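Local coordinates for protein KLLA0E08119p (Kluyveromyces lactis, PDB 3VA7) that probably carboxylates urea in an ATP- and biotin-dependent reaction, as the urea carboxylase part of a longer enzyme that also hydrolyses the urea-1-carboxylate formed, at residues A[233-238]-A[306-311]; A[294-299]-A[318-323]. All blocks are in the same frame, centred on the assembly; numbering follows the deposited sequence.

Interaction 1. Residues A[233-238]-A[306-311]; sequences NARHVE and YDEQRD
Arg235 and Tyr306 form an antiparallel, hydrogen-bonded strand pair, with a salt bridge at its side, where strands 235-244 and 299-307 meet in the antiparallel sheet of the biotin carboxylase domain. Both bonds of the pair are made: Arg235 N reaches Tyr306 O at 3.1 Å, while Tyr306 N returns to Arg235 O over 3.2 Å. The two side chains leave the sheet on one face and run side by side. The guanidinium and the phenol ring are nearly perpendicular, their planes 79° apart. Tyr306 CD2 lies over a face of the guanidinium near its rim, and Arg235 NH1 sits at the ring edge, 3.8 Å from Tyr306 CE2; the cation is beside the ring, not stacked on it. A bend at chi3 (57°) turns the end of the arginine toward Glu308, whose carboxylate is tilted 70° from the guanidinium. The salt bridge there is long, 3.6 Å from Arg235 NH1 to Glu308 OE2. Stronger partners hold the other end: Arg235 NH2 bonds to Pro273 O and forms a salt bridge with Asp256. Beside CB and the same CD2 edge, Val237 CG2 packs 3.9 Å from Tyr306 CB, and helix 277-293 touches both residues through Met283 and Thr279. The ring extends away from the backbone N far enough for Tyr306 OH to bond Asp311 OD2 at 2.8 Å, tying the strand end to the turn that follows. Asp307 OD1 accepts from Arg310 N in an Asx motif within that turn. The buried arginine thus lies among two carboxylates and a carbonyl, which would favour its positive charge, and its several partners probably limit the rotation of the guanidinium.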
# COMPACT_ATOMS: atom_id res chain seq x y z
N ASN A 233 12.72 3.87 -46.46
CA ASN A 233 12.38 4.19 -45.06
C ASN A 233 10.89 4.49 -44.82
O ASN A 233 10.42 5.63 -44.87
CB ASN A 233 13.29 5.28 -44.48
CG ASN A 233 14.44 4.69 -43.64
OD1 ASN A 233 14.65 5.07 -42.47
ND2 ASN A 233 15.17 3.73 -44.24
N ALA A 234 10.18 3.41 -44.51
CA ALA A 234 8.75 3.28 -44.77
C ALA A 234 7.83 3.84 -43.69
O ALA A 234 8.00 3.56 -42.51
CB ALA A 234 8.41 1.75 -45.04
N ARG A 235 6.83 4.60 -44.14
CA ARG A 235 5.74 5.06 -43.27
C ARG A 235 4.50 4.14 -43.31
O ARG A 235 4.42 3.23 -44.15
CB ARG A 235 5.40 6.52 -43.57
CG ARG A 235 6.49 7.44 -43.07
CD ARG A 235 6.29 8.84 -43.55
NE ARG A 235 4.99 9.36 -43.16
CZ ARG A 235 4.48 10.52 -43.60
NH1 ARG A 235 5.16 11.27 -44.45
NH2 ARG A 235 3.28 10.93 -43.19
N HIS A 236 3.58 4.34 -42.37
CA HIS A 236 2.34 3.54 -42.30
C HIS A 236 1.16 4.52 -42.33
O HIS A 236 0.88 5.18 -41.31
CB HIS A 236 2.38 2.70 -41.03
CG HIS A 236 1.16 1.88 -40.77
ND1 HIS A 236 1.22 0.51 -40.62
CD2 HIS A 236 -0.13 2.23 -40.54
CE1 HIS A 236 0.01 0.05 -40.34
NE2 HIS A 236 -0.83 1.07 -40.29
N VAL A 237 0.53 4.67 -43.49
CA VAL A 237 -0.57 5.60 -43.59
C VAL A 237 -1.78 4.75 -43.84
O VAL A 237 -1.77 3.91 -44.73
CB VAL A 237 -0.39 6.61 -44.70
CG1 VAL A 237 -1.53 7.60 -44.69
CG2 VAL A 237 0.94 7.34 -44.55
N GLU A 238 -2.82 4.91 -43.03
CA GLU A 238 -3.98 4.08 -43.21
C GLU A 238 -5.18 4.96 -43.42
O GLU A 238 -5.20 6.14 -43.01
CB GLU A 238 -4.13 3.13 -42.02
CG GLU A 238 -4.48 3.84 -40.69
CD GLU A 238 -4.31 2.95 -39.47
OE1 GLU A 238 -3.69 1.85 -39.56
OE2 GLU A 238 -4.80 3.36 -38.41
N TYR A 306 4.02 3.85 -47.25
CA TYR A 306 4.22 5.13 -47.95
C TYR A 306 5.71 5.55 -48.03
O TYR A 306 6.38 5.71 -47.00
CB TYR A 306 3.40 6.24 -47.30
CG TYR A 306 3.50 7.63 -47.93
CD1 TYR A 306 3.23 7.81 -49.29
CD2 TYR A 306 3.80 8.76 -47.17
CE1 TYR A 306 3.29 9.09 -49.89
CE2 TYR A 306 3.86 10.05 -47.75
CZ TYR A 306 3.61 10.20 -49.13
OH TYR A 306 3.65 11.44 -49.76
N ASP A 307 6.21 5.71 -49.26
CA ASP A 307 7.54 6.26 -49.49
C ASP A 307 7.40 7.76 -49.63
O ASP A 307 6.94 8.26 -50.66
CB ASP A 307 8.19 5.66 -50.75
CG ASP A 307 9.71 5.78 -50.74
OD1 ASP A 307 10.26 6.90 -50.50
OD2 ASP A 307 10.37 4.75 -50.99
N GLU A 308 7.77 8.45 -48.56
CA GLU A 308 7.64 9.91 -48.45
C GLU A 308 8.39 10.63 -49.57
O GLU A 308 7.87 11.57 -50.19
CB GLU A 308 8.18 10.34 -47.09
CG GLU A 308 8.02 11.81 -46.76
CD GLU A 308 8.30 12.09 -45.29
OE1 GLU A 308 8.73 11.16 -44.56
OE2 GLU A 308 8.09 13.24 -44.87
N GLN A 309 9.62 10.15 -49.79
CA GLN A 309 10.52 10.67 -50.81
C GLN A 309 9.98 10.44 -52.23
O GLN A 309 9.76 11.39 -52.99
CB GLN A 309 11.91 10.03 -50.65
CG GLN A 309 12.83 10.70 -49.63
CD GLN A 309 14.31 10.56 -50.02
OE1 GLN A 309 14.67 9.68 -50.82
NE2 GLN A 309 15.17 11.43 -49.47
N ARG A 310 9.74 9.16 -52.57
CA ARG A 310 9.21 8.79 -53.89
C ARG A 310 7.78 9.34 -54.16
O ARG A 310 7.34 9.36 -55.29
CB ARG A 310 9.31 7.27 -54.10
CG ARG A 310 10.76 6.77 -54.40
CD ARG A 310 11.03 5.29 -54.08
NE ARG A 310 10.43 4.35 -55.03
CZ ARG A 310 10.87 3.10 -55.24
NH1 ARG A 310 11.92 2.64 -54.57
NH2 ARG A 310 10.26 2.32 -56.14
N ASP A 311 7.12 9.82 -53.10
CA ASP A 311 5.68 10.17 -53.07
C ASP A 311 4.73 9.05 -53.53
O ASP A 311 3.75 9.31 -54.22
CB ASP A 311 5.37 11.48 -53.81
CG ASP A 311 3.96 11.99 -53.53
OD1 ASP A 311 3.09 11.96 -54.43
OD2 ASP A 311 3.70 12.42 -52.38

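Interaction 2. Residues A[294-299]-A[318-323]; sequences LKYKCA and VNARLQ. With GOL (glycerol), chain F.
Tyr296 lays its hydroxyl end against Ala320 in the closer-packed part of a contact between loop 294-299 and the end of strand 312-319. With CG anti to the backbone N (chi1 -165°), the ring reaches across edge first: Tyr296 OH lies 3.1 Å from Ala320 CA, close to the ring plane, and 3.7 Å from Ala320 CB. That hydroxyl also bonds back to Ala299 O at 2.9 Å, from above the carbonyl plane, which links the tyrosine back to its own loop. Pro134 packs on both Tyr296 and Ala320.

The Ala299–Leu322 side is looser. Ala299 CB and Leu322 CD1 meet at 4.2 Å, with Met341 of helix 337-345 touching both, and no hydrogen bond joins the two segments. A glycerol, probably from the crystallisation liquor, lies between them: its O1 takes the proton of Ala299 N at 2.6 Å and gives one to Ala299 O at 2.8 Å, while its O3 lies 2.7 Å from Ala320 O. The Schellman motif ending helix 277-293 at Lys295 and the inverse gamma turn centred on Ala320 lie near the open end of the hairpin of strands 299-307 and 312-319, in the ATP-grasp part of the biotin carboxylase domain.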
# COMPACT_ATOMS: atom_id res chain seq x y z
N LEU A 294 -16.18 -4.87 -52.26
CA LEU A 294 -16.62 -5.90 -51.29
C LEU A 294 -18.10 -5.80 -50.84
O LEU A 294 -18.63 -6.74 -50.22
CB LEU A 294 -15.73 -5.87 -50.06
CG LEU A 294 -14.29 -6.39 -50.12
CD1 LEU A 294 -13.34 -5.48 -49.41
CD2 LEU A 294 -14.22 -7.78 -49.49
N LYS A 295 -18.78 -4.68 -51.16
CA LYS A 295 -20.04 -4.37 -50.47
C LYS A 295 -19.69 -4.40 -48.96
O LYS A 295 -20.38 -5.02 -48.13
CB LYS A 295 -21.15 -5.38 -50.82
CG LYS A 295 -22.22 -4.88 -51.77
CD LYS A 295 -22.13 -5.49 -53.13
CE LYS A 295 -23.26 -5.04 -54.10
NZ LYS A 295 -24.50 -5.88 -54.11
N TYR A 296 -18.57 -3.77 -48.64
CA TYR A 296 -18.14 -3.76 -47.25
C TYR A 296 -19.19 -3.12 -46.29
O TYR A 296 -19.83 -2.12 -46.63
CB TYR A 296 -16.78 -3.09 -47.10
CG TYR A 296 -16.13 -3.38 -45.76
CD1 TYR A 296 -15.13 -4.35 -45.65
CD2 TYR A 296 -16.49 -2.63 -44.61
CE1 TYR A 296 -14.52 -4.60 -44.43
CE2 TYR A 296 -15.87 -2.86 -43.38
CZ TYR A 296 -14.89 -3.85 -43.30
OH TYR A 296 -14.28 -4.11 -42.09
N LYS A 297 -19.35 -3.76 -45.12
CA LYS A 297 -20.24 -3.32 -44.06
C LYS A 297 -19.55 -2.92 -42.73
O LYS A 297 -18.77 -3.73 -42.11
CB LYS A 297 -21.30 -4.37 -43.79
CG LYS A 297 -22.52 -3.72 -43.31
CD LYS A 297 -23.60 -4.70 -43.02
CE LYS A 297 -24.94 -3.99 -43.37
NZ LYS A 297 -26.14 -4.84 -43.10
N CYS A 298 -19.92 -1.69 -42.28
CA CYS A 298 -19.45 -1.02 -41.07
C CYS A 298 -18.05 -0.46 -41.26
O CYS A 298 -17.78 0.15 -42.29
CB CYS A 298 -19.54 -1.90 -39.79
SG CYS A 298 -21.23 -2.44 -39.35
N ALA A 299 -17.15 -0.66 -40.29
CA ALA A 299 -15.88 0.08 -40.31
C ALA A 299 -14.72 -0.80 -40.69
O ALA A 299 -14.54 -1.90 -40.18
CB ALA A 299 -15.59 0.79 -38.92
N VAL A 318 -6.20 -4.88 -45.22
CA VAL A 318 -7.40 -4.31 -44.65
C VAL A 318 -7.63 -4.92 -43.28
O VAL A 318 -7.57 -6.14 -43.16
CB VAL A 318 -8.64 -4.54 -45.53
CG1 VAL A 318 -9.86 -3.84 -44.92
CG2 VAL A 318 -8.40 -3.98 -46.91
N ASN A 319 -7.82 -4.09 -42.25
CA ASN A 319 -8.35 -4.57 -40.98
C ASN A 319 -9.86 -4.49 -41.04
O ASN A 319 -10.44 -3.41 -41.23
CB ASN A 319 -7.82 -3.77 -39.78
CG ASN A 319 -6.32 -3.61 -39.80
OD1 ASN A 319 -5.83 -2.51 -39.62
ND2 ASN A 319 -5.57 -4.70 -40.03
N ALA A 320 -10.50 -5.65 -40.87
CA ALA A 320 -11.92 -5.79 -41.10
C ALA A 320 -12.69 -5.54 -39.80
O ALA A 320 -13.46 -6.39 -39.34
CB ALA A 320 -12.22 -7.20 -41.68
N ARG A 321 -12.47 -4.37 -39.21
CA ARG A 321 -12.93 -4.06 -37.87
C ARG A 321 -12.63 -2.65 -37.54
O ARG A 321 -11.90 -2.00 -38.25
CB ARG A 321 -12.18 -4.93 -36.88
CG ARG A 321 -10.65 -4.87 -36.99
CD ARG A 321 -10.04 -5.67 -35.81
NE ARG A 321 -8.58 -5.81 -35.90
CZ ARG A 321 -7.72 -4.82 -35.66
NH1 ARG A 321 -8.17 -3.59 -35.36
NH2 ARG A 321 -6.41 -5.04 -35.74
N LEU A 322 -13.15 -2.16 -36.44
CA LEU A 322 -12.70 -0.88 -35.91
C LEU A 322 -11.27 -1.04 -35.38
O LEU A 322 -10.83 -2.14 -35.08
CB LEU A 322 -13.63 -0.42 -34.80
CG LEU A 322 -13.50 1.02 -34.29
CD1 LEU A 322 -14.00 2.08 -35.28
CD2 LEU A 322 -14.23 1.14 -32.97
N GLN A 323 -10.55 0.06 -35.25
CA GLN A 323 -9.16 -0.01 -34.76
C GLN A 323 -8.92 0.81 -33.48
O GLN A 323 -9.62 1.84 -33.25
CB GLN A 323 -8.21 0.50 -35.83
CG GLN A 323 -7.85 -0.48 -36.93
CD GLN A 323 -6.93 0.19 -37.91
OE1 GLN A 323 -7.30 1.19 -38.49
NE2 GLN A 323 -5.72 -0.30 -38.05
C1 GOL F . -16.26 -3.24 -37.41
O1 GOL F . -16.72 -2.68 -38.65
C2 GOL F . -16.56 -4.73 -37.11
O2 GOL F . -17.12 -4.84 -35.84
C3 GOL F . -15.33 -5.65 -37.02
O3 GOL F . -15.49 -6.93 -37.63

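How the interactions relate
Strands 299-307 and 312-319, consecutive in the chain and neighbours in one sheet, carry both contacts. Interaction 1 joins the end of the first to strand 235-244; interaction 2 sets the loop leading into the first against the end of the second. Their centres are 23 Å apart, yet they touch where Glu238 meets Gln323, whose NE2 makes a weak hydrogen bond to Glu238 OE1. Both are largely buried. Interaction 1 runs to an exposed margin at Ala234 and relies on backbone pairing and charge, whereas interaction 2 has neither across its segments and depends on a tyrosine edge, small apolar contacts and a glycerol lodged between the segments. Helix 277-293 packs on interaction 1 and leads into loop 294-299.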